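Local coordinates for protein ChiX (Serratia marcescens, PDB 5OPZ) that cleaves the L-Ala–D-Glu bond of peptidoglycan stem peptides as a zinc-dependent endopeptidase and is required for chitinase secretion, at residues L37-V42 against V102-R107; A54-M59 against G63-L68; S70-G75 against G125-L130. All blocks are in the same frame, centred on the assembly; numbering follows the deposited sequence. Where two conformers were deposited one is given.

Contact 1 (L37-V42 against V102-R107)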
loop_
_atom_site.group_PDB
_atom_site.type_symbol
_atom_site.label_atom_id
_atom_site.label_comp_id
_atom_site.label_asym_id
_atom_site.label_seq_id
_atom_site.Cartn_x
_atom_site.Cartn_y
_atom_site.Cartn_z
ATOM N N LEU A 37 -9.289 -4.117 0.846
ATOM C CA LEU A 37 -9.575 -5.100 -0.233
ATOM C C LEU A 37 -11.057 -5.369 -0.400
ATOM O O LEU A 37 -11.498 -5.694 -1.484
ATOM C CB LEU A 37 -8.876 -6.433 0.019
ATOM C CG LEU A 37 -7.344 -6.395 -0.045
ATOM C CD1 LEU A 37 -6.718 -7.608 0.620
ATOM C CD2 LEU A 37 -6.939 -6.349 -1.508
ATOM N N ARG A 38 -11.831 -5.297 0.656
ATOM C CA ARG A 38 -13.266 -5.495 0.568
ATOM C C ARG A 38 -14.006 -4.355 -0.050
ATOM O O ARG A 38 -15.064 -4.549 -0.641
ATOM C CB ARG A 38 -13.849 -5.709 1.952
ATOM C CG ARG A 38 -13.244 -6.806 2.789
ATOM C CD ARG A 38 -13.023 -8.089 2.060
ATOM N NE ARG A 38 -14.208 -8.540 1.348
ATOM C CZ ARG A 38 -14.243 -9.639 0.606
ATOM N NH1 ARG A 38 -13.187 -10.424 0.493
ATOM N NH2 ARG A 38 -15.363 -9.952 -0.046
ATOM N N TYR A 39 -13.500 -3.147 0.133
ATOM C CA TYR A 39 -14.193 -1.921 -0.241
ATOM C C TYR A 39 -13.844 -1.352 -1.591
ATOM O O TYR A 39 -14.646 -0.675 -2.192
ATOM C CB TYR A 39 -13.948 -0.812 0.775
ATOM C CG TYR A 39 -14.446 -1.124 2.213
ATOM C CD1 TYR A 39 -15.505 -2.020 2.473
ATOM C CD2 TYR A 39 -13.831 -0.534 3.291
ATOM C CE1 TYR A 39 -15.935 -2.276 3.759
ATOM C CE2 TYR A 39 -14.238 -0.784 4.557
ATOM C CZ TYR A 39 -15.272 -1.664 4.782
ATOM O OH TYR A 39 -15.663 -1.876 6.037
ATOM N N SER A 40 -12.614 -1.567 -2.035
ATOM C CA SER A 40 -12.135 -0.965 -3.277
ATOM C C SER A 40 -12.883 -1.445 -4.514
ATOM O O SER A 40 -13.067 -2.639 -4.683
ATOM C CB SER A 40 -10.668 -1.290 -3.465
ATOM O OG SER A 40 -10.157 -0.605 -4.590
ATOM N N LEU A 41 -13.291 -0.513 -5.374
ATOM C CA LEU A 41 -13.829 -0.883 -6.691
ATOM C C LEU A 41 -12.752 -1.449 -7.621
ATOM O O LEU A 41 -13.052 -2.096 -8.586
ATOM C CB LEU A 41 -14.564 0.323 -7.340
ATOM C CG LEU A 41 -16.000 0.631 -6.906
ATOM C CD1 LEU A 41 -16.925 -0.459 -7.441
ATOM C CD2 LEU A 41 -16.187 0.807 -5.412
ATOM N N VAL A 42 -11.521 -1.089 -7.360
ATOM C CA VAL A 42 -10.370 -1.451 -8.161
ATOM C C VAL A 42 -9.638 -2.568 -7.443
ATOM O O VAL A 42 -9.132 -2.358 -6.339
ATOM C CB VAL A 42 -9.438 -0.221 -8.292
ATOM C CG1 VAL A 42 -8.184 -0.594 -9.046
ATOM C CG2 VAL A 42 -10.203 0.888 -8.974
ATOM N N VAL A 102 -8.924 2.639 1.248
ATOM C CA VAL A 102 -8.021 2.676 2.359
ATOM C C VAL A 102 -8.455 3.689 3.389
ATOM O O VAL A 102 -8.410 3.382 4.594
ATOM C CB VAL A 102 -6.559 2.892 1.926
ATOM C CG1 VAL A 102 -5.660 3.066 3.152
ATOM C CG2 VAL A 102 -6.089 1.748 1.074
ATOM N N ARG A 103 -8.861 4.868 2.950
ATOM C CA ARG A 103 -9.306 5.916 3.881
ATOM C C ARG A 103 -10.543 5.508 4.648
ATOM O O ARG A 103 -10.647 5.774 5.845
ATOM C CB ARG A 103 -9.616 7.192 3.073
ATOM C CG ARG A 103 -9.768 8.527 3.738
ATOM C CD ARG A 103 -9.793 9.724 2.752
ATOM N NE ARG A 103 -8.638 9.858 1.871
ATOM C CZ ARG A 103 -8.615 9.734 0.528
ATOM N NH1 ARG A 103 -9.690 9.448 -0.223
ATOM N NH2 ARG A 103 -7.455 9.932 -0.091
ATOM N N ARG A 104 -11.451 4.798 4.012
ATOM C CA ARG A 104 -12.658 4.326 4.707
ATOM C C ARG A 104 -12.258 3.254 5.718
ATOM O O ARG A 104 -12.662 3.313 6.892
ATOM C CB ARG A 104 -13.660 3.750 3.726
ATOM C CG ARG A 104 -14.848 3.069 4.371
ATOM C CD ARG A 104 -15.770 2.421 3.365
ATOM N NE ARG A 104 -16.690 1.544 4.056
ATOM C CZ ARG A 104 -17.578 0.755 3.461
ATOM N NH1 ARG A 104 -17.688 0.738 2.142
ATOM N NH2 ARG A 104 -18.364 -0.010 4.190
ATOM N N ALA A 105 -11.476 2.246 5.316
ATOM C CA ALA A 105 -10.995 1.255 6.261
ATOM C C ALA A 105 -10.258 1.864 7.435
ATOM O O ALA A 105 -10.437 1.420 8.595
ATOM C CB ALA A 105 -10.128 0.214 5.558
ATOM N N ALA A 106 -9.351 2.777 7.126
ATOM C CA ALA A 106 -8.580 3.406 8.155
ATOM C C ALA A 106 -9.468 4.063 9.182
ATOM O O ALA A 106 -9.265 3.920 10.403
ATOM C CB ALA A 106 -7.599 4.382 7.535
ATOM N N ARG A 107 -10.425 4.837 8.713
ATOM C CA ARG A 107 -11.356 5.516 9.572
ATOM C C ARG A 107 -12.135 4.568 10.456
ATOM O O ARG A 107 -12.270 4.773 11.677
ATOM C CB ARG A 107 -12.327 6.299 8.696
ATOM C CG ARG A 107 -13.149 7.311 9.451
ATOM C CD ARG A 107 -13.829 8.271 8.487
ATOM N NE ARG A 107 -14.722 7.640 7.524
ATOM C CZ ARG A 107 -14.477 7.587 6.219
ATOM N NH1 ARG A 107 -13.372 8.121 5.733
ATOM N NH2 ARG A 107 -15.346 7.022 5.398
#

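Contact 2 (A54-M59 against G63-L68)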
loop_
_atom_site.group_PDB
_atom_site.type_symbol
_atom_site.label_atom_id
_atom_site.label_comp_id
_atom_site.label_asym_id
_atom_site.label_seq_id
_atom_site.Cartn_x
_atom_site.Cartn_y
_atom_site.Cartn_z
ATOM N N ALA A 54 19.193 -3.597 2.578
ATOM C CA ALA A 54 20.024 -3.540 1.362
ATOM C C ALA A 54 19.293 -2.854 0.191
ATOM O O ALA A 54 19.887 -2.127 -0.606
ATOM C CB ALA A 54 20.437 -4.941 0.936
ATOM N N ARG A 55 18.000 -3.130 0.070
ATOM C CA ARG A 55 17.183 -2.517 -0.990
ATOM C C ARG A 55 17.061 -1.021 -0.757
ATOM O O ARG A 55 17.197 -0.220 -1.659
ATOM C CB ARG A 55 15.804 -3.182 -1.068
ATOM C CG ARG A 55 14.831 -2.474 -1.988
ATOM C CD ARG A 55 15.305 -2.342 -3.414
ATOM N NE ARG A 55 14.186 -2.016 -4.291
ATOM C CZ ARG A 55 14.169 -2.328 -5.578
ATOM N NH1 ARG A 55 13.134 -2.035 -6.363
ATOM N NH2 ARG A 55 15.201 -2.971 -6.067
ATOM N N GLN A 56 16.860 -0.633 0.492
ATOM C CA GLN A 56 16.827 0.790 0.834
ATOM C C GLN A 56 18.171 1.456 0.505
ATOM O O GLN A 56 18.179 2.573 -0.028
ATOM C CB GLN A 56 16.434 1.023 2.258
ATOM C CG GLN A 56 16.127 2.466 2.565
ATOM C CD GLN A 56 14.827 2.932 1.955
ATOM O OE1 GLN A 56 13.945 2.119 1.680
ATOM N NE2 GLN A 56 14.681 4.245 1.774
ATOM N N ARG A 57 19.275 0.794 0.862
ATOM C CA ARG A 57 20.587 1.365 0.549
ATOM C C ARG A 57 20.765 1.540 -0.961
ATOM O O ARG A 57 21.330 2.537 -1.397
ATOM C CB ARG A 57 21.638 0.406 1.100
ATOM C CG ARG A 57 23.061 0.770 0.768
ATOM C CD ARG A 57 24.049 -0.115 1.457
ATOM N NE ARG A 57 23.883 -0.125 2.927
ATOM C CZ ARG A 57 23.417 -1.127 3.679
ATOM N NH1 ARG A 57 23.142 -2.311 3.164
ATOM N NH2 ARG A 57 23.254 -0.939 4.985
ATOM N N GLU A 58 20.275 0.565 -1.725
ATOM C CA GLU A 58 20.287 0.689 -3.161
ATOM C C GLU A 58 19.465 1.886 -3.671
ATOM O O GLU A 58 19.930 2.591 -4.594
ATOM C CB GLU A 58 19.816 -0.609 -3.796
ATOM C CG GLU A 58 19.762 -0.740 -5.316
ATOM C CD GLU A 58 18.977 -1.977 -5.775
ATOM O OE1 GLU A 58 18.393 -2.716 -4.954
ATOM O OE2 GLU A 58 18.968 -2.209 -6.978
ATOM N N MET A 59 18.308 2.140 -3.077
ATOM C CA MET A 59 17.517 3.289 -3.454
ATOM C C MET A 59 18.212 4.604 -3.163
ATOM O O MET A 59 18.122 5.539 -3.957
ATOM C CB MET A 59 16.179 3.236 -2.752
ATOM C CG MET A 59 15.298 2.106 -3.240
ATOM S SD MET A 59 13.833 1.833 -2.271
ATOM C CE MET A 59 12.960 3.371 -2.636
ATOM N N GLY A 63 19.344 7.292 -5.870
ATOM C CA GLY A 63 18.700 8.560 -5.774
ATOM C C GLY A 63 17.200 8.554 -5.686
ATOM O O GLY A 63 16.608 9.606 -5.705
ATOM N N SER A 64 16.566 7.387 -5.506
ATOM C CA SER A 64 15.128 7.364 -5.407
ATOM C C SER A 64 14.637 7.491 -3.946
ATOM O O SER A 64 13.420 7.566 -3.746
ATOM C CB SER A 64 14.540 6.166 -6.139
ATOM O OG SER A 64 15.189 4.978 -5.844
ATOM N N SER A 65 15.560 7.563 -2.979
ATOM C CA SER A 65 15.237 8.034 -1.647
ATOM C C SER A 65 16.391 8.860 -1.145
ATOM O O SER A 65 17.532 8.643 -1.553
ATOM C CB SER A 65 14.956 6.866 -0.715
ATOM O OG SER A 65 14.814 7.275 0.615
ATOM N N GLN A 66 16.101 9.843 -0.290
ATOM C CA GLN A 66 17.197 10.569 0.331
ATOM C C GLN A 66 17.794 9.910 1.569
ATOM O O GLN A 66 18.925 10.213 1.935
ATOM C CB GLN A 66 16.782 12.019 0.616
ATOM C CG GLN A 66 16.777 12.857 -0.650
ATOM C CD GLN A 66 16.696 14.332 -0.363
ATOM O OE1 GLN A 66 15.891 14.771 0.468
ATOM N NE2 GLN A 66 17.522 15.105 -1.032
ATOM N N THR A 67 17.046 9.033 2.216
ATOM C CA THR A 67 17.424 8.521 3.521
ATOM C C THR A 67 17.274 7.032 3.593
ATOM O O THR A 67 16.438 6.457 2.908
ATOM C CB THR A 67 16.540 9.142 4.640
ATOM O OG1 THR A 67 16.750 8.490 5.898
ATOM C CG2 THR A 67 15.057 9.076 4.330
ATOM N N LEU A 68 18.071 6.428 4.462
ATOM C CA LEU A 68 17.973 5.032 4.762
ATOM C C LEU A 68 16.801 4.761 5.707
ATOM O O LEU A 68 16.399 3.634 5.832
ATOM C CB LEU A 68 19.288 4.523 5.341
ATOM C CG LEU A 68 19.569 3.033 5.391
ATOM C CD1 LEU A 68 19.628 2.426 4.017
ATOM C CD2 LEU A 68 20.891 2.800 6.085
#

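Contact 3 (S70-G75 against G125-L130). With ZN (zinc ion), chain C.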
loop_
_atom_site.group_PDB
_atom_site.type_symbol
_atom_site.label_atom_id
_atom_site.label_comp_id
_atom_site.label_asym_id
_atom_site.label_seq_id
_atom_site.Cartn_x
_atom_site.Cartn_y
_atom_site.Cartn_z
ATOM N N SER A 70 13.230 4.468 6.354
ATOM C CA SER A 70 11.996 4.256 5.579
ATOM C C SER A 70 10.999 3.533 6.441
ATOM O O SER A 70 11.350 2.559 7.129
ATOM C CB SER A 70 12.253 3.404 4.343
ATOM O OG SER A 70 11.058 2.899 3.774
ATOM N N ARG A 71 9.749 3.932 6.334
ATOM C CA ARG A 71 8.680 3.216 7.019
ATOM C C ARG A 71 8.564 1.784 6.511
ATOM O O ARG A 71 8.055 0.924 7.194
ATOM C CB ARG A 71 7.378 3.963 6.866
ATOM C CG ARG A 71 7.338 5.357 7.480
ATOM C CD ARG A 71 6.463 5.420 8.722
ATOM N NE ARG A 71 7.101 4.779 9.852
ATOM C CZ ARG A 71 6.563 4.724 11.049
ATOM N NH1 ARG A 71 5.333 5.175 11.253
ATOM N NH2 ARG A 71 7.262 4.246 12.060
ATOM N N HIS A 72 9.048 1.488 5.295
ATOM C CA HIS A 72 8.989 0.114 4.848
ATOM C C HIS A 72 9.898 -0.840 5.586
ATOM O O HIS A 72 9.633 -2.031 5.599
ATOM C CB HIS A 72 9.337 -0.003 3.367
ATOM C CG HIS A 72 8.277 0.462 2.417
ATOM N ND1 HIS A 72 7.270 -0.362 1.961
ATOM C CD2 HIS A 72 8.083 1.651 1.790
ATOM C CE1 HIS A 72 6.490 0.287 1.123
ATOM N NE2 HIS A 72 6.965 1.507 0.990
ATOM N N LEU A 73 10.994 -0.316 6.146
ATOM C CA LEU A 73 11.934 -1.167 6.823
ATOM C C LEU A 73 11.423 -1.785 8.097
ATOM O O LEU A 73 11.859 -2.863 8.469
ATOM C CB LEU A 73 13.205 -0.373 7.172
ATOM C CG LEU A 73 14.092 0.029 5.995
ATOM C CD1 LEU A 73 15.242 0.885 6.459
ATOM C CD2 LEU A 73 14.630 -1.183 5.307
ATOM N N THR A 74 10.516 -1.076 8.761
ATOM C CA THR A 74 10.063 -1.429 10.094
ATOM C C THR A 74 8.658 -2.059 10.070
ATOM O O THR A 74 8.142 -2.411 11.100
ATOM C CB THR A 74 10.062 -0.163 10.956
ATOM O OG1 THR A 74 9.330 0.857 10.258
ATOM C CG2 THR A 74 11.462 0.324 11.270
ATOM N N GLY A 75 8.057 -2.229 8.895
ATOM C CA GLY A 75 6.728 -2.772 8.784
ATOM C C GLY A 75 5.606 -1.766 8.727
ATOM O O GLY A 75 4.450 -2.141 8.811
ATOM N N GLY A 125 0.902 7.302 -6.282
ATOM C CA GLY A 125 -0.246 6.564 -5.854
ATOM C C GLY A 125 -0.034 5.326 -5.012
ATOM O O GLY A 125 -0.913 5.036 -4.250
ATOM N N PRO A 126 1.041 4.544 -5.197
ATOM C CA PRO A 126 1.110 3.253 -4.485
ATOM C C PRO A 126 1.314 3.273 -2.968
ATOM O O PRO A 126 0.925 2.284 -2.351
ATOM C CB PRO A 126 2.312 2.576 -5.119
ATOM C CG PRO A 126 2.300 3.115 -6.518
ATOM C CD PRO A 126 1.934 4.561 -6.379
ATOM N N HIS A 127 1.885 4.327 -2.389
ATOM C CA HIS A 127 2.406 4.275 -1.043
ATOM C C HIS A 127 1.397 4.629 -0.006
ATOM O O HIS A 127 0.758 5.666 -0.079
ATOM C CB HIS A 127 3.600 5.231 -0.979
ATOM C CG HIS A 127 4.320 5.239 0.341
ATOM N ND1 HIS A 127 5.305 4.343 0.668
ATOM C CD2 HIS A 127 4.054 5.918 1.471
ATOM C CE1 HIS A 127 5.709 4.540 1.900
ATOM N NE2 HIS A 127 4.936 5.470 2.417
ATOM N N PHE A 128 1.283 3.758 1.001
ATOM C CA PHE A 128 0.477 4.036 2.197
ATOM C C PHE A 128 1.338 3.747 3.451
ATOM O O PHE A 128 2.099 2.758 3.437
ATOM C CB PHE A 128 -0.778 3.194 2.269
ATOM C CG PHE A 128 -1.748 3.455 1.176
ATOM C CD1 PHE A 128 -1.619 2.879 -0.070
ATOM C CD2 PHE A 128 -2.701 4.414 1.343
ATOM C CE1 PHE A 128 -2.547 3.110 -1.070
ATOM C CE2 PHE A 128 -3.660 4.639 0.383
ATOM C CZ PHE A 128 -3.559 4.017 -0.844
ATOM N N GLN A 129 1.174 4.529 4.519
ATOM C CA GLN A 129 1.958 4.262 5.739
ATOM C C GLN A 129 1.192 4.660 6.973
ATOM O O GLN A 129 0.388 5.580 6.965
ATOM C CB GLN A 129 3.338 4.943 5.723
ATOM C CG GLN A 129 3.262 6.458 5.701
ATOM C CD GLN A 129 4.596 7.083 5.628
ATOM O OE1 GLN A 129 5.432 6.723 4.807
ATOM N NE2 GLN A 129 4.858 8.008 6.549
ATOM N N LEU A 130 1.566 3.992 8.065
ATOM C CA LEU A 130 1.203 4.481 9.387
ATOM C C LEU A 130 2.055 5.711 9.727
ATOM O O LEU A 130 3.193 5.835 9.268
ATOM C CB LEU A 130 1.462 3.416 10.446
ATOM C CG LEU A 130 0.644 2.115 10.271
ATOM C CD1 LEU A 130 1.080 1.057 11.259
ATOM C CD2 LEU A 130 -0.857 2.378 10.397
HETATM ZN ZN ZN C . 6.353 2.960 -0.425
#

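Contact 1 (L37-V42 against V102-R107)
Tyr39, the last helical residue before Ser40 leaves helical backbone angles, faces Ala105 of the second helix at 7.9 Å, the closest CA pair of the two segments. Residues 37-39 are the end of one helix and 102-107 a stretch within another. No hydrogen bond links the segments, so the gap is bridged by side chains, chiefly Tyr39 and Arg104, both of which start out toward the opposite backbone.

The guanidinium of Arg104 lies flat on one face of the Tyr39 ring, with the two planes only 6° apart. Arg104 CZ stands 3.5 Å from the ring centroid and 11° off the ring normal, which meets the geometry of a cation-pi stack. Arg104 NH2 reaches to 3.3 Å from Tyr39 CE1, while Arg104 CD adds a CH-pi contact to the same face. An extended chain from CG to NE, with CG anti to the backbone N (chi1 172°), carries the guanidinium there. Ala105 N lies at the ring edge, near its plane, and Ala105 CB makes an apolar contact with Tyr39 CE2 at 4.3 Å.

Glu108 holds both polar ends: OE1 is hydrogen-bonded to Tyr39 OH and OE2 salt-bridged to Arg104 NE. The stack thus joins the C-terminal end of helix 27-39 to helix 92-109, where Ala105 also packs on Val32 and Leu35, and Val102 reaches Val113 of strand 113-115.

Contact 2 (A54-M59 against G63-L68)
Gln56 and Met59, on successive turns of helix 53-62, receive the loop that folds back after the helix. Gln56 NE2 donates to Thr67 O at 3.0 Å, with an N-H...O angle of 160°. The acceptor lies close to the amide plane, and the donor approaches nearly along the C=O axis. Met59 O meets the backbone N-H groups at the helix end: Ser64 N donates to it at 2.9 Å, whereas the bonds from Gly63 N and Ser65 N are weak.

The apolar part is made by Leu68. Its CD1 sits 3.6 Å from Arg57 N and 3.8 Å from Gln56 CG, so one methyl rests against both the helix backbone and the aliphatic part of the glutamine. Gln56 and Leu68 run past each other in opposite directions. Near the helix end, Ser64 OG lies 3.7 Å from Met59 CB.

Gln56 bends at chi2 (72°), turning its amide toward the loop, and Arg51 NH1 bonds to its OE1, fixing which end of the amide faces Thr67. Ser65 OG gives Thr67 O a second hydrogen bond, in the carbonyl plane on a lone pair. Gly63, with positive phi, is the C-prime residue of a Schellman motif whose defining bonds run from Ser64 N to Met59 O and from Gly63 N to Val60 O.

Chemically, hydrogen bonds at Thr67 O and Met59 O hold the loop, together with apolar packing of Leu68 on the helix. Two side-chain donors grip Thr67 O, and the Schellman bond from Ser64 N supplements the weak i+4 bond that Gly63 N still makes to Met59 O.

Contact 3 (S70-G75 against G125-L130)
His72 and His127 meet at the zinc site: His72 and Asp79 are spaced as in the HxxxxxxD zinc motif of these peptidases, and His127 lies on strand 127-130 of the four-stranded antiparallel sheet. Metal coordination comes first: His72 NE2 binds zinc at 2.1 Å, and His127 binds through ND1. Asp79 on strand 77-82 is the third protein ligand. The imidazoles are set obliquely, their planes 67° apart and centroids 5.1 Å from each other. The 3.3 Å between His72 NE2 and His127 ND1 reflects their shared metal and is no hydrogen bond.

Hydrogen bonds engage the nitrogen of each ring that does not bind zinc, which would limit ring rotation. His127 NE2 donates to Gln129 OE1 at 2.7 Å, close to the ring plane, while His72 ND1 bonds to Gly49 O. Ser70 OG accepts from His72 N, forming an ST turn.

Packing comes from Arg71, which crosses Gln129 at about a right angle and lays its CG 3.6 Å from Gln129 OE1.

Bends at chi2 and chi3 then bring the guanidinium to its polar partners. Tyr135 O holds Arg71 NH2, and Phe132 makes a cation-pi contact with the arginine. Arg71 NH1 donates to Leu130 O at 3.0 Å, from above the carbonyl plane (64° out of it), although that oxygen lies near the plane of the guanidinium.

From the N terminus the chain passes helix 15-21 and then helix 27-39, whose end enters contact 1; the loop opened there is closed by residues 102-107 of helix 92-109, joining two helices. Contact 2 closes within this span, tying helix 53-62 to its following loop. Contact 3 opens directly afterwards at 70-75 but closes only at strand 127-130, joining that loop to the sheet at the zinc, so it crosses contact 1 and follows contact 2 in series. Contacts 1 and 2 lie on opposite sides of the chain's centre, their centres about 29 Å apart. Contact 3 touches both: Phe128 CE2 packs 3.7 Å from Val102 CB, and Leu73 and Ser70 pack against Gln56.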